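Local coordinates for enoyl-CoA hydratase (Bacillus halodurans, PDB 3LKE), which probably catalyses a crotonase-type reaction on acyl-CoA thioesters, such as the hydration of enoyl-CoA, at residues Thr34-Leu37 against Glu38-Ala42; Val81-Arg84 against Glu85-His88; Arg126-Leu129 against Arg130-Phe134. All coordinates share one frame; numbering follows the deposited sequence.

Interaction 1 of 3, residues Thr34-Leu37 against Glu38-Ala42; sequences TSLL and EAIRA
Leu-37 and Arg-41, one helical turn apart, pass each other at a slant so that the leucine's branched end lies against one face of the guanidinium. CD2 stands 3.2 Å above the plane of that group, nearer its rim than its centre, and comes within 3.3 Å of Arg-41 NH1. The second methyl, Leu-37 CD1, approaches Arg-41 NE at 3.6 Å, so both branches touch the group, CD2 over the face. The torsions explain the meeting: Leu-37 has CG anti to its backbone N (chi1 -180°) and stands out from the helix, and the extended Arg-41 chain slants back over the preceding turn to lie beside it. Arginine suits this place because its flat face accepts apolar cover while its rim keeps N-H groups for an acid; NE forms a salt bridge with Glu-96, which probably fixes the turn of the guanidinium.

Leu-36 and Ile-40 form the neighbouring pair and also cross at an angle, with Leu-36 CG 3.8 Å from Ile-40 CD1. Ile-40 CG1 additionally rests 3.3 Å from Leu-36 O. Branched aliphatic side chains suit this buried helix face, which lies on the sheet. Beneath both pairs run ordinary alpha-helical bonds, the straightest from Arg-41 N to Leu-37 O (2.9 Å, 170° at the hydrogen).

Helix 30-45 is the crossover of a beta-alpha-beta unit joining strands 14-19 and 51-56. Leu-36, Ala-39 and Ile-40 pack on Ile-17 of the first of these strands, with Val-6 of strand 6-10 also under Leu-36 and Ala-39; Leu-37 and Ile-40 turn to helix 81-98, touching Cys-93, Glu-96 and Ile-97.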
# COMPACT_ATOMS: atom_id res chain seq x y z
N THR A 34 18.69 -13.53 -22.35
CA THR A 34 19.71 -14.45 -21.86
C THR A 34 20.98 -13.72 -21.43
O THR A 34 21.57 -14.04 -20.40
CB THR A 34 20.03 -15.52 -22.91
OG1 THR A 34 18.84 -16.27 -23.20
CG2 THR A 34 21.11 -16.45 -22.39
N SER A 35 21.41 -12.75 -22.22
CA SER A 35 22.62 -12.01 -21.93
C SER A 35 22.39 -11.08 -20.75
O SER A 35 23.27 -10.87 -19.90
CB SER A 35 23.06 -11.21 -23.16
OG SER A 35 23.39 -12.10 -24.23
N LEU A 36 21.19 -10.51 -20.70
CA LEU A 36 20.83 -9.64 -19.60
C LEU A 36 20.83 -10.41 -18.28
O LEU A 36 21.39 -9.95 -17.29
CB LEU A 36 19.46 -9.02 -19.86
CG LEU A 36 18.91 -8.14 -18.75
CD1 LEU A 36 19.84 -6.98 -18.42
CD2 LEU A 36 17.54 -7.63 -19.15
N LEU A 37 20.21 -11.58 -18.28
CA LEU A 37 20.15 -12.41 -17.08
C LEU A 37 21.56 -12.71 -16.57
O LEU A 37 21.86 -12.58 -15.38
CB LEU A 37 19.41 -13.72 -17.36
CG LEU A 37 19.26 -14.70 -16.20
CD1 LEU A 37 18.60 -14.03 -14.99
CD2 LEU A 37 18.46 -15.89 -16.66
N GLU A 38 22.43 -13.09 -17.50
CA GLU A 38 23.81 -13.44 -17.19
C GLU A 38 24.55 -12.26 -16.54
O GLU A 38 25.30 -12.44 -15.58
CB GLU A 38 24.52 -13.88 -18.47
CG GLU A 38 25.95 -14.33 -18.31
CD GLU A 38 26.60 -14.66 -19.65
OE1 GLU A 38 27.85 -14.76 -19.70
OE2 GLU A 38 25.87 -14.80 -20.66
N ALA A 39 24.30 -11.06 -17.04
CA ALA A 39 24.91 -9.85 -16.51
C ALA A 39 24.38 -9.54 -15.11
O ALA A 39 25.14 -9.17 -14.22
CB ALA A 39 24.65 -8.68 -17.45
N ILE A 40 23.07 -9.70 -14.93
CA ILE A 40 22.44 -9.43 -13.64
C ILE A 40 22.99 -10.35 -12.56
O ILE A 40 23.34 -9.91 -11.46
CB ILE A 40 20.91 -9.60 -13.72
CG1 ILE A 40 20.30 -8.48 -14.57
CG2 ILE A 40 20.31 -9.60 -12.32
CD1 ILE A 40 18.87 -8.76 -15.02
N ARG A 41 23.06 -11.64 -12.87
CA ARG A 41 23.57 -12.64 -11.94
C ARG A 41 25.03 -12.38 -11.57
O ARG A 41 25.42 -12.48 -10.41
CB ARG A 41 23.41 -14.04 -12.53
CG ARG A 41 21.97 -14.53 -12.53
CD ARG A 41 21.80 -15.83 -13.30
NE ARG A 41 20.49 -16.41 -13.06
CZ ARG A 41 19.90 -17.32 -13.83
NH1 ARG A 41 20.52 -17.79 -14.91
NH2 ARG A 41 18.69 -17.77 -13.51
N ALA A 42 25.83 -12.06 -12.58
CA ALA A 42 27.24 -11.77 -12.36
C ALA A 42 27.42 -10.59 -11.40
O ALA A 42 28.30 -10.60 -10.54
CB ALA A 42 27.95 -11.50 -13.68

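Interaction 2 of 3, residues Val81-Arg84 against Glu85-His88; sequences VRLR and EVLH
Leu-87 reaches back along helix 81-98 to Leu-83, one turn earlier, and its side chain meets that residue at CB, CG and CD1. CB lies 3.5 Å from Leu-83 O. CG is set anti to the carbonyl carbon (chi1 -75°), which carries it back over the preceding turn to 3.4 Å from the same oxygen, Leu-83 O. At the tip, CD1 meets methyl with methyl, 3.8 Å from Leu-83 CD1, and the two leucines cross at a slant. Val-86 also comes close: with CG1 between its backbone N and carbonyl carbon (chi1 62°), that methyl sits 3.1 Å from Leu-83 O.

That carbonyl oxygen is therefore flanked by hydrocarbon, yet it is satisfied by the N-H of Leu-87 in a nearly straight bond of 3.0 Å. Branched apolar residues suit this side of the helix, since Leu-83 also packs on Val-239 and Phe-242, and Leu-87 on Thr-235 and Leu-147. Arg-84 instead carries charge to helix 223-241, where NH1 forms a salt bridge with Glu-236.

The chemistry thus divides the work. Backbone bonds hold the turn, dispersion between the leucines adds to its buried side, and Arg-84 supplies a polar link that probably helps to fix how the two helices meet.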
# COMPACT_ATOMS: atom_id res chain seq x y z
N VAL A 81 6.15 -23.57 -26.83
CA VAL A 81 7.52 -23.74 -26.35
C VAL A 81 8.35 -22.46 -26.45
O VAL A 81 9.12 -22.13 -25.54
CB VAL A 81 8.24 -24.88 -27.11
CG1 VAL A 81 9.72 -24.88 -26.80
CG2 VAL A 81 7.60 -26.22 -26.76
N ARG A 82 8.20 -21.74 -27.56
CA ARG A 82 8.95 -20.50 -27.77
C ARG A 82 8.51 -19.44 -26.76
O ARG A 82 9.34 -18.78 -26.15
CB ARG A 82 8.74 -19.98 -29.19
CG ARG A 82 9.03 -21.00 -30.27
CD ARG A 82 10.52 -21.11 -30.58
NE ARG A 82 11.03 -19.91 -31.24
CZ ARG A 82 10.62 -19.48 -32.43
NH1 ARG A 82 9.68 -20.14 -33.10
NH2 ARG A 82 11.14 -18.38 -32.96
N LEU A 83 7.20 -19.29 -26.60
CA LEU A 83 6.66 -18.33 -25.64
C LEU A 83 7.17 -18.61 -24.23
O LEU A 83 7.67 -17.72 -23.55
CB LEU A 83 5.12 -18.31 -25.68
CG LEU A 83 4.41 -17.22 -24.87
CD1 LEU A 83 5.09 -15.86 -25.06
CD2 LEU A 83 2.94 -17.14 -25.24
N ARG A 84 7.04 -19.86 -23.79
CA ARG A 84 7.45 -20.21 -22.43
C ARG A 84 8.94 -20.00 -22.22
O ARG A 84 9.37 -19.57 -21.14
CB ARG A 84 7.03 -21.64 -22.07
CG ARG A 84 5.52 -21.81 -21.92
CD ARG A 84 5.12 -23.24 -21.57
NE ARG A 84 3.67 -23.37 -21.43
CZ ARG A 84 3.00 -23.13 -20.30
NH1 ARG A 84 3.65 -22.73 -19.21
NH2 ARG A 84 1.69 -23.28 -20.27
N GLU A 85 9.73 -20.27 -23.25
CA GLU A 85 11.17 -20.08 -23.19
C GLU A 85 11.54 -18.62 -22.91
O GLU A 85 12.35 -18.35 -22.02
CB GLU A 85 11.83 -20.56 -24.49
CG GLU A 85 13.31 -20.21 -24.61
CD GLU A 85 13.92 -20.75 -25.90
OE1 GLU A 85 13.42 -21.77 -26.42
OE2 GLU A 85 14.91 -20.15 -26.38
N VAL A 86 10.95 -17.69 -23.66
CA VAL A 86 11.31 -16.29 -23.51
C VAL A 86 10.76 -15.71 -22.20
O VAL A 86 11.43 -14.93 -21.53
CB VAL A 86 10.87 -15.43 -24.72
CG1 VAL A 86 9.38 -15.44 -24.89
CG2 VAL A 86 11.38 -14.00 -24.58
N LEU A 87 9.55 -16.11 -21.84
CA LEU A 87 8.96 -15.70 -20.58
C LEU A 87 9.84 -16.17 -19.44
O LEU A 87 10.05 -15.45 -18.46
CB LEU A 87 7.54 -16.25 -20.43
CG LEU A 87 6.53 -15.50 -21.29
CD1 LEU A 87 5.16 -16.17 -21.28
CD2 LEU A 87 6.44 -14.03 -20.85
N HIS A 88 10.38 -17.38 -19.57
CA HIS A 88 11.20 -17.97 -18.53
C HIS A 88 12.44 -17.12 -18.26
O HIS A 88 12.74 -16.78 -17.12
CB HIS A 88 11.57 -19.41 -18.91
CG HIS A 88 12.47 -20.08 -17.92
ND1 HIS A 88 12.03 -20.52 -16.68
CD2 HIS A 88 13.78 -20.42 -17.98
CE1 HIS A 88 13.04 -21.08 -16.03
NE2 HIS A 88 14.11 -21.03 -16.80

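Interaction 3 of 3, residues Arg126-Leu129 against Arg130-Phe134; sequences RIAL and RRAKF
Leu-129 and Arg-131 are brought side by side by their first torsions. In Leu-129, CG stands anti to the carbonyl carbon (chi1 -71°); in Arg-131, CG lies between the backbone N and the carbonyl carbon (chi1 60°), and the chain then runs out straight to NE. The two side chains point the same way, and Leu-129 CD1 comes 3.9 Å from Arg-131 NH2, a loose contact made obliquely to the guanidinium. Arg-131 NH2 donates to the backbone oxygen of Arg-59, which gives the charged end a polar anchor.

A type I beta turn from Leu-129 to Ala-132 makes this meeting possible. It is closed by Ala-132 N donating to Leu-129 O at 3.0 Å, with the donor 54° out of the carbonyl plane. Across the turn, Ala-128 CB and Ala-132 CB come 4.0 Å apart; alanine fits here because the methyls approach closely with little bulk between the chain's two arms. Ala-128 CB also touches the edge of the Phe-134 ring, near its plane, at CZ (4.2 Å). Arg-130, at the corner, bends its chain at chi2 and chi3 past Ile-186 to two acids, with NE in a salt bridge to Glu-188 and NH1 in one to Glu-175.

The turn carries the chain from strand 125-129 of the six-stranded sheet to strand 133-135 of the smaller one. Ala-128, Ala-132 and Phe-134 gather on Ile-108 of strand 103-108, the ring of Phe-134 meets Phe-117 edge-to-face, and Leu-129 packs against Leu-193 of helix 190-205.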
# COMPACT_ATOMS: atom_id res chain seq x y z
N ARG A 126 14.27 4.37 -10.10
CA ARG A 126 14.21 4.58 -11.53
C ARG A 126 14.31 6.07 -11.77
O ARG A 126 13.52 6.84 -11.24
CB ARG A 126 12.87 4.06 -12.07
CG ARG A 126 12.75 2.54 -12.14
CD ARG A 126 12.29 1.92 -10.82
NE ARG A 126 10.92 2.31 -10.49
CZ ARG A 126 10.30 1.98 -9.35
NH1 ARG A 126 10.91 1.24 -8.44
NH2 ARG A 126 9.06 2.39 -9.14
N ILE A 127 15.29 6.48 -12.57
CA ILE A 127 15.49 7.90 -12.88
C ILE A 127 15.36 8.07 -14.39
O ILE A 127 15.98 7.32 -15.14
CB ILE A 127 16.90 8.36 -12.47
CG1 ILE A 127 17.11 8.16 -10.96
CG2 ILE A 127 17.12 9.83 -12.85
CD1 ILE A 127 18.58 8.33 -10.52
N ALA A 128 14.56 9.04 -14.82
CA ALA A 128 14.34 9.23 -16.26
C ALA A 128 14.83 10.60 -16.74
O ALA A 128 14.80 11.58 -15.99
CB ALA A 128 12.85 9.08 -16.58
N LEU A 129 15.24 10.67 -18.00
CA LEU A 129 15.41 11.97 -18.64
C LEU A 129 14.01 12.55 -18.90
O LEU A 129 13.05 11.80 -19.10
CB LEU A 129 16.19 11.83 -19.96
CG LEU A 129 17.68 11.50 -19.82
CD1 LEU A 129 18.36 11.45 -21.18
CD2 LEU A 129 18.36 12.54 -18.93
N ARG A 130 13.90 13.88 -18.88
CA ARG A 130 12.64 14.55 -19.16
C ARG A 130 11.95 14.05 -20.44
O ARG A 130 10.72 13.97 -20.50
CB ARG A 130 12.86 16.07 -19.26
CG ARG A 130 11.64 16.88 -19.67
CD ARG A 130 10.72 17.14 -18.48
NE ARG A 130 11.47 17.67 -17.35
CZ ARG A 130 10.96 17.86 -16.14
NH1 ARG A 130 9.70 17.56 -15.89
NH2 ARG A 130 11.72 18.34 -15.17
N ARG A 131 12.74 13.72 -21.45
CA ARG A 131 12.18 13.38 -22.76
C ARG A 131 11.68 11.94 -22.85
O ARG A 131 11.08 11.55 -23.84
CB ARG A 131 13.19 13.64 -23.87
CG ARG A 131 14.48 12.85 -23.75
CD ARG A 131 15.41 13.14 -24.92
NE ARG A 131 16.68 12.45 -24.74
CZ ARG A 131 16.94 11.23 -25.17
NH1 ARG A 131 16.01 10.55 -25.83
NH2 ARG A 131 18.13 10.67 -24.96
N ALA A 132 11.94 11.15 -21.81
CA ALA A 132 11.46 9.77 -21.78
C ALA A 132 9.94 9.69 -21.93
O ALA A 132 9.21 10.49 -21.35
CB ALA A 132 11.89 9.09 -20.50
N LYS A 133 9.48 8.73 -22.73
CA LYS A 133 8.06 8.47 -22.91
C LYS A 133 7.78 7.01 -22.56
O LYS A 133 8.68 6.17 -22.66
CB LYS A 133 7.63 8.74 -24.36
CG LYS A 133 7.53 10.21 -24.74
CD LYS A 133 6.29 10.85 -24.14
CE LYS A 133 6.02 12.24 -24.72
NZ LYS A 133 7.13 13.19 -24.41
N PHE A 134 6.54 6.73 -22.16
CA PHE A 134 6.16 5.44 -21.59
C PHE A 134 4.83 4.99 -22.17
O PHE A 134 4.01 5.81 -22.55
CB PHE A 134 6.02 5.59 -20.07
CG PHE A 134 7.26 6.08 -19.39
CD1 PHE A 134 8.19 5.19 -18.90
CD2 PHE A 134 7.50 7.44 -19.26
CE1 PHE A 134 9.34 5.63 -18.27
CE2 PHE A 134 8.65 7.89 -18.63
CZ PHE A 134 9.58 6.97 -18.14

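Overall arrangement
Interactions 1, 2 and 3 follow one another along the chain, each made within a single continuous segment of the crotonase-like fold. Interactions 1 and 2 lie on helices 30-45 and 81-98, their centres about 17 Å apart and their nearest atoms about 6 Å apart; the two helices touch further along helix 81-98. Interaction 3 lies on the opposite side of the chain's centre, with its centre about 24 Å from that of interaction 1 and about 29 Å from that of interaction 2. Two stretches of helix and one turn between sheets thus shape separate parts of the fold, and of the three only 126-134 reaches another chain, where Arg-126, before the turn, forms a salt bridge with Glu-160 of a second subunit.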